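Local coordinates for alpha-catenin-like protein hmp-1 (Caenorhabditis elegans, PDB 5H5M) that binds beta-catenin and actin filaments as part of the cadherin-catenin complex at adherens junctions, supporting cell migration and shape change during embryonic body enclosure and elongation, at residues F152-R164 and I179-V193. Residues are numbered along the deposited sequence; the frame is centred on the assembly and turned at random.
Sequences FQEHANEIVSVAR and IQHTAAQLEKLAPQV
A156 and A190 meet methyl to methyl, CB to CB 3.6 Å, where two antiparallel neighbours of a four-helix bundle in the M domain of this alpha-catenin pack together, their segment axes 9.3 Å apart at closest approach. The alanines are consistent with this spacing: A163 CB lies 4.2 Å from A183 CB. V160 lowers CG2 onto the backbone between A183 O and E187 N. On the bundle side the packing is apolar. I159 and L186 cross at about a right angle and touch through their CD1 methyls, and the F152 ring reaches V193 CG1 with CZ while its CE2 edge meets A190 O in plane at 3.4 Å; W220 of helix 207-233 adds an edge-to-face contact with that ring. Toward solvent the contact turns polar: E187 is exposed and R164 partly so. Q153 donates from NE2 to N157 OD1 and to a water that in turn donates to E187 O. R164, one guanidinium face against V160 CG1, grips E187 end-on, NH2 to OE1 at 2.9 Å and NH1 to OE2 at 3.1 Å, while NE donates to a water bound to Q180 O. A methionine in place of R164 would probably leave the E187 carboxylate without its charged mate and break that water link. The NH1 and NH2 bonds to E187 lie near the guanidinium plane yet meet the oxygens from above the carboxylate, the two planes being 61° apart.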
loop_
_atom_site.group_PDB
_atom_site.type_symbol
_atom_site.label_atom_id
_atom_site.label_comp_id
_atom_site.label_asym_id
_atom_site.label_seq_id
_atom_site.Cartn_x
_atom_site.Cartn_y
_atom_site.Cartn_z
ATOM N N PHE A 152 2.424 -8.437 -17.242
ATOM C CA PHE A 152 3.674 -8.229 -16.519
ATOM C C PHE A 152 4.154 -6.781 -16.634
ATOM O O PHE A 152 4.600 -6.190 -15.649
ATOM C CB PHE A 152 4.765 -9.173 -17.030
ATOM C CG PHE A 152 6.149 -8.778 -16.599
ATOM C CD1 PHE A 152 6.597 -9.068 -15.320
ATOM C CD2 PHE A 152 6.997 -8.107 -17.466
ATOM C CE1 PHE A 152 7.871 -8.701 -14.913
ATOM C CE2 PHE A 152 8.267 -7.734 -17.065
ATOM C CZ PHE A 152 8.706 -8.032 -15.786
ATOM N N GLN A 153 4.064 -6.221 -17.838
ATOM C CA GLN A 153 4.512 -4.853 -18.077
ATOM C C GLN A 153 3.661 -3.857 -17.295
ATOM O O GLN A 153 4.187 -2.912 -16.703
ATOM C CB GLN A 153 4.474 -4.523 -19.571
ATOM C CG GLN A 153 4.879 -3.095 -19.901
ATOM C CD GLN A 153 6.341 -2.809 -19.591
ATOM O OE1 GLN A 153 7.238 -3.497 -20.079
ATOM N NE2 GLN A 153 6.585 -1.792 -18.774
ATOM N N GLU A 154 2.349 -4.080 -17.286
ATOM C CA GLU A 154 1.431 -3.232 -16.528
ATOM C C GLU A 154 1.702 -3.334 -15.029
ATOM O O GLU A 154 1.632 -2.341 -14.306
ATOM C CB GLU A 154 -0.023 -3.603 -16.834
ATOM C CG GLU A 154 -0.434 -3.309 -18.268
ATOM C CD GLU A 154 -1.873 -3.691 -18.563
ATOM O OE1 GLU A 154 -2.544 -4.241 -17.663
ATOM O OE2 GLU A 154 -2.331 -3.442 -19.698
ATOM N N HIS A 155 2.007 -4.546 -14.574
ATOM C CA HIS A 155 2.412 -4.786 -13.191
ATOM C C HIS A 155 3.695 -4.017 -12.871
ATOM O O HIS A 155 3.834 -3.440 -11.792
ATOM C CB HIS A 155 2.603 -6.290 -12.960
ATOM C CG HIS A 155 3.387 -6.631 -11.731
ATOM N ND1 HIS A 155 2.823 -6.685 -10.475
ATOM C CD2 HIS A 155 4.694 -6.954 -11.571
ATOM C CE1 HIS A 155 3.748 -7.023 -9.593
ATOM N NE2 HIS A 155 4.892 -7.188 -10.233
ATOM N N ALA A 156 4.623 -4.012 -13.824
ATOM C CA ALA A 156 5.875 -3.275 -13.683
ATOM C C ALA A 156 5.631 -1.768 -13.579
ATOM O O ALA A 156 6.237 -1.098 -12.746
ATOM C CB ALA A 156 6.798 -3.579 -14.848
ATOM N N ASN A 157 4.745 -1.244 -14.424
ATOM C CA ASN A 157 4.387 0.171 -14.378
ATOM C C ASN A 157 3.825 0.577 -13.022
ATOM O O ASN A 157 4.112 1.665 -12.523
ATOM C CB ASN A 157 3.366 0.511 -15.466
ATOM C CG ASN A 157 3.891 0.259 -16.862
ATOM O OD1 ASN A 157 5.094 0.117 -17.068
ATOM N ND2 ASN A 157 2.985 0.215 -17.835
ATOM N N GLU A 158 3.021 -0.300 -12.428
ATOM C CA GLU A 158 2.402 -0.006 -11.143
ATOM C C GLU A 158 3.436 0.090 -10.020
ATOM O O GLU A 158 3.465 1.083 -9.291
ATOM C CB GLU A 158 1.349 -1.058 -10.797
ATOM C CG GLU A 158 0.515 -0.708 -9.572
ATOM C CD GLU A 158 -0.549 -1.749 -9.264
ATOM O OE1 GLU A 158 -0.637 -2.757 -9.999
ATOM O OE2 GLU A 158 -1.300 -1.557 -8.282
ATOM N N ILE A 159 4.289 -0.923 -9.880
ATOM C CA ILE A 159 5.242 -0.921 -8.773
ATOM C C ILE A 159 6.242 0.219 -8.922
ATOM O O ILE A 159 6.719 0.759 -7.930
ATOM C CB ILE A 159 6.012 -2.262 -8.636
ATOM C CG1 ILE A 159 6.810 -2.584 -9.898
ATOM C CG2 ILE A 159 5.060 -3.399 -8.292
ATOM C CD1 ILE A 159 7.812 -3.707 -9.702
ATOM N N VAL A 160 6.539 0.597 -10.162
ATOM C CA VAL A 160 7.437 1.716 -10.413
ATOM C C VAL A 160 6.775 3.024 -9.991
ATOM O O VAL A 160 7.358 3.820 -9.257
ATOM C CB VAL A 160 7.851 1.792 -11.900
ATOM C CG1 VAL A 160 8.423 3.164 -12.233
ATOM C CG2 VAL A 160 8.863 0.694 -12.224
ATOM N N SER A 161 5.544 3.222 -10.448
ATOM C CA SER A 161 4.773 4.414 -10.125
ATOM C C SER A 161 4.532 4.557 -8.624
ATOM O O SER A 161 4.692 5.640 -8.063
ATOM C CB SER A 161 3.436 4.388 -10.868
ATOM O OG SER A 161 2.608 5.461 -10.460
ATOM N N VAL A 162 4.144 3.460 -7.982
ATOM C CA VAL A 162 3.883 3.457 -6.545
ATOM C C VAL A 162 5.154 3.760 -5.748
ATOM O O VAL A 162 5.118 4.510 -4.768
ATOM C CB VAL A 162 3.289 2.105 -6.090
ATOM C CG1 VAL A 162 3.244 2.013 -4.573
ATOM C CG2 VAL A 162 1.895 1.919 -6.677
ATOM N N ALA A 163 6.275 3.184 -6.176
ATOM C CA ALA A 163 7.561 3.443 -5.533
ATOM C C ALA A 163 7.895 4.934 -5.535
ATOM O O ALA A 163 8.323 5.486 -4.521
ATOM C CB ALA A 163 8.670 2.657 -6.220
ATOM N N ARG A 164 7.696 5.581 -6.677
ATOM C CA ARG A 164 7.993 7.003 -6.806
ATOM C C ARG A 164 7.007 7.858 -6.017
ATOM O O ARG A 164 7.377 8.902 -5.480
ATOM C CB ARG A 164 8.000 7.416 -8.280
ATOM C CG ARG A 164 9.204 6.877 -9.043
ATOM C CD ARG A 164 9.044 7.016 -10.554
ATOM N NE ARG A 164 10.271 6.644 -11.252
ATOM C CZ ARG A 164 10.329 6.271 -12.527
ATOM N NH1 ARG A 164 9.225 6.211 -13.257
ATOM N NH2 ARG A 164 11.496 5.950 -13.070
ATOM N N ILE A 179 15.426 3.798 -3.422
ATOM C CA ILE A 179 14.119 3.514 -4.007
ATOM C C ILE A 179 13.981 4.085 -5.418
ATOM O O ILE A 179 13.494 3.407 -6.326
ATOM C CB ILE A 179 12.986 4.071 -3.119
ATOM C CG1 ILE A 179 12.927 3.296 -1.799
ATOM C CG2 ILE A 179 11.643 4.002 -3.843
ATOM C CD1 ILE A 179 12.043 3.925 -0.753
ATOM N N GLN A 180 14.419 5.326 -5.603
ATOM C CA GLN A 180 14.293 5.976 -6.901
ATOM C C GLN A 180 15.210 5.344 -7.948
ATOM O O GLN A 180 14.802 5.148 -9.094
ATOM C CB GLN A 180 14.571 7.473 -6.779
ATOM C CG GLN A 180 13.436 8.224 -6.100
ATOM C CD GLN A 180 13.738 9.686 -5.875
ATOM O OE1 GLN A 180 14.893 10.079 -5.716
ATOM N NE2 GLN A 180 12.692 10.505 -5.853
ATOM N N HIS A 181 16.443 5.023 -7.558
ATOM C CA HIS A 181 17.374 4.358 -8.467
ATOM C C HIS A 181 16.870 2.969 -8.857
ATOM O O HIS A 181 16.917 2.583 -10.029
ATOM C CB HIS A 181 18.768 4.247 -7.849
ATOM C CG HIS A 181 19.489 5.557 -7.735
ATOM N ND1 HIS A 181 19.296 6.425 -6.681
ATOM C CD2 HIS A 181 20.393 6.147 -8.549
ATOM C CE1 HIS A 181 20.059 7.491 -6.849
ATOM N NE2 HIS A 181 20.734 7.350 -7.975
ATOM N N THR A 182 16.376 2.232 -7.867
ATOM C CA THR A 182 15.857 0.890 -8.088
ATOM C C THR A 182 14.626 0.924 -8.988
ATOM O O THR A 182 14.470 0.077 -9.866
ATOM C CB THR A 182 15.508 0.202 -6.756
ATOM O OG1 THR A 182 16.643 0.252 -5.882
ATOM C CG2 THR A 182 15.105 -1.249 -6.987
ATOM N N ALA A 183 13.766 1.917 -8.783
ATOM C CA ALA A 183 12.568 2.069 -9.604
ATOM C C ALA A 183 12.928 2.335 -11.066
ATOM O O ALA A 183 12.325 1.759 -11.974
ATOM C CB ALA A 183 11.687 3.183 -9.065
ATOM N N ALA A 184 13.919 3.197 -11.286
ATOM C CA ALA A 184 14.374 3.508 -12.641
ATOM C C ALA A 184 15.002 2.290 -13.320
ATOM O O ALA A 184 14.887 2.121 -14.536
ATOM C CB ALA A 184 15.363 4.668 -12.617
ATOM N N GLN A 185 15.674 1.449 -12.537
ATOM C CA GLN A 185 16.281 0.236 -13.075
ATOM C C GLN A 185 15.219 -0.792 -13.463
ATOM O O GLN A 185 15.332 -1.448 -14.498
ATOM C CB GLN A 185 17.264 -0.370 -12.071
ATOM C CG GLN A 185 18.566 0.401 -11.952
ATOM C CD GLN A 185 19.516 -0.203 -10.936
ATOM O OE1 GLN A 185 19.472 0.131 -9.754
ATOM N NE2 GLN A 185 20.385 -1.096 -11.396
ATOM N N LEU A 186 14.186 -0.922 -12.635
ATOM C CA LEU A 186 13.076 -1.822 -12.933
ATOM C C LEU A 186 12.306 -1.349 -14.161
ATOM O O LEU A 186 11.898 -2.152 -14.999
ATOM C CB LEU A 186 12.137 -1.935 -11.731
ATOM C CG LEU A 186 12.650 -2.810 -10.585
ATOM C CD1 LEU A 186 11.819 -2.612 -9.325
ATOM C CD2 LEU A 186 12.634 -4.265 -11.002
ATOM N N GLU A 187 12.116 -0.039 -14.257
ATOM C CA GLU A 187 11.449 0.568 -15.402
ATOM C C GLU A 187 12.213 0.276 -16.694
ATOM O O GLU A 187 11.624 0.082 -17.760
ATOM C CB GLU A 187 11.315 2.074 -15.186
ATOM C CG GLU A 187 10.693 2.838 -16.337
ATOM C CD GLU A 187 10.571 4.318 -16.032
ATOM O OE1 GLU A 187 11.611 4.960 -15.763
ATOM O OE2 GLU A 187 9.435 4.838 -16.048
ATOM N N LYS A 188 13.535 0.243 -16.579
ATOM C CA LYS A 188 14.416 -0.067 -17.694
ATOM C C LYS A 188 14.379 -1.558 -18.041
ATOM O O LYS A 188 14.302 -1.941 -19.208
ATOM C CB LYS A 188 15.839 0.368 -17.347
ATOM C CG LYS A 188 16.905 0.005 -18.354
ATOM C CD LYS A 188 18.264 0.479 -17.859
ATOM C CE LYS A 188 18.203 1.937 -17.415
ATOM N NZ LYS A 188 19.435 2.361 -16.689
ATOM N N LEU A 189 14.420 -2.390 -17.008
ATOM C CA LEU A 189 14.527 -3.836 -17.156
ATOM C C LEU A 189 13.240 -4.511 -17.657
ATOM O O LEU A 189 13.295 -5.487 -18.414
ATOM C CB LEU A 189 14.944 -4.443 -15.814
ATOM C CG LEU A 189 15.322 -5.921 -15.743
ATOM C CD1 LEU A 189 16.462 -6.233 -16.696
ATOM C CD2 LEU A 189 15.697 -6.294 -14.318
ATOM N N ALA A 190 12.092 -3.981 -17.236
ATOM C CA ALA A 190 10.787 -4.584 -17.516
ATOM C C ALA A 190 10.511 -4.907 -18.998
ATOM O O ALA A 190 10.090 -6.019 -19.308
ATOM C CB ALA A 190 9.673 -3.686 -16.966
ATOM N N PRO A 191 10.732 -3.948 -19.918
ATOM C CA PRO A 191 10.423 -4.312 -21.308
ATOM C C PRO A 191 11.410 -5.332 -21.873
ATOM O O PRO A 191 11.088 -6.047 -22.824
ATOM C CB PRO A 191 10.534 -2.979 -22.065
ATOM C CG PRO A 191 10.595 -1.909 -21.011
ATOM C CD PRO A 191 11.201 -2.554 -19.811
ATOM N N GLN A 192 12.603 -5.390 -21.291
ATOM C CA GLN A 192 13.616 -6.340 -21.728
ATOM C C GLN A 192 13.282 -7.738 -21.228
ATOM O O GLN A 192 13.489 -8.724 -21.938
ATOM C CB GLN A 192 15.001 -5.913 -21.238
ATOM C CG GLN A 192 15.397 -4.515 -21.679
ATOM C CD GLN A 192 16.718 -4.064 -21.081
ATOM O OE1 GLN A 192 17.326 -4.774 -20.282
ATOM N NE2 GLN A 192 17.166 -2.876 -21.467
ATOM N N VAL A 193 12.767 -7.815 -20.003
ATOM C CA VAL A 193 12.302 -9.079 -19.441
ATOM C C VAL A 193 11.177 -9.645 -20.300
ATOM O O VAL A 193 11.161 -10.833 -20.617
ATOM C CB VAL A 193 11.809 -8.917 -17.987
ATOM C CG1 VAL A 193 11.154 -10.204 -17.495
ATOM C CG2 VAL A 193 12.956 -8.521 -17.077
HETATM O O HOH W 1 9.080 -0.019 -18.300
HETATM O O HOH W 2 13.166 6.850 -10.704
#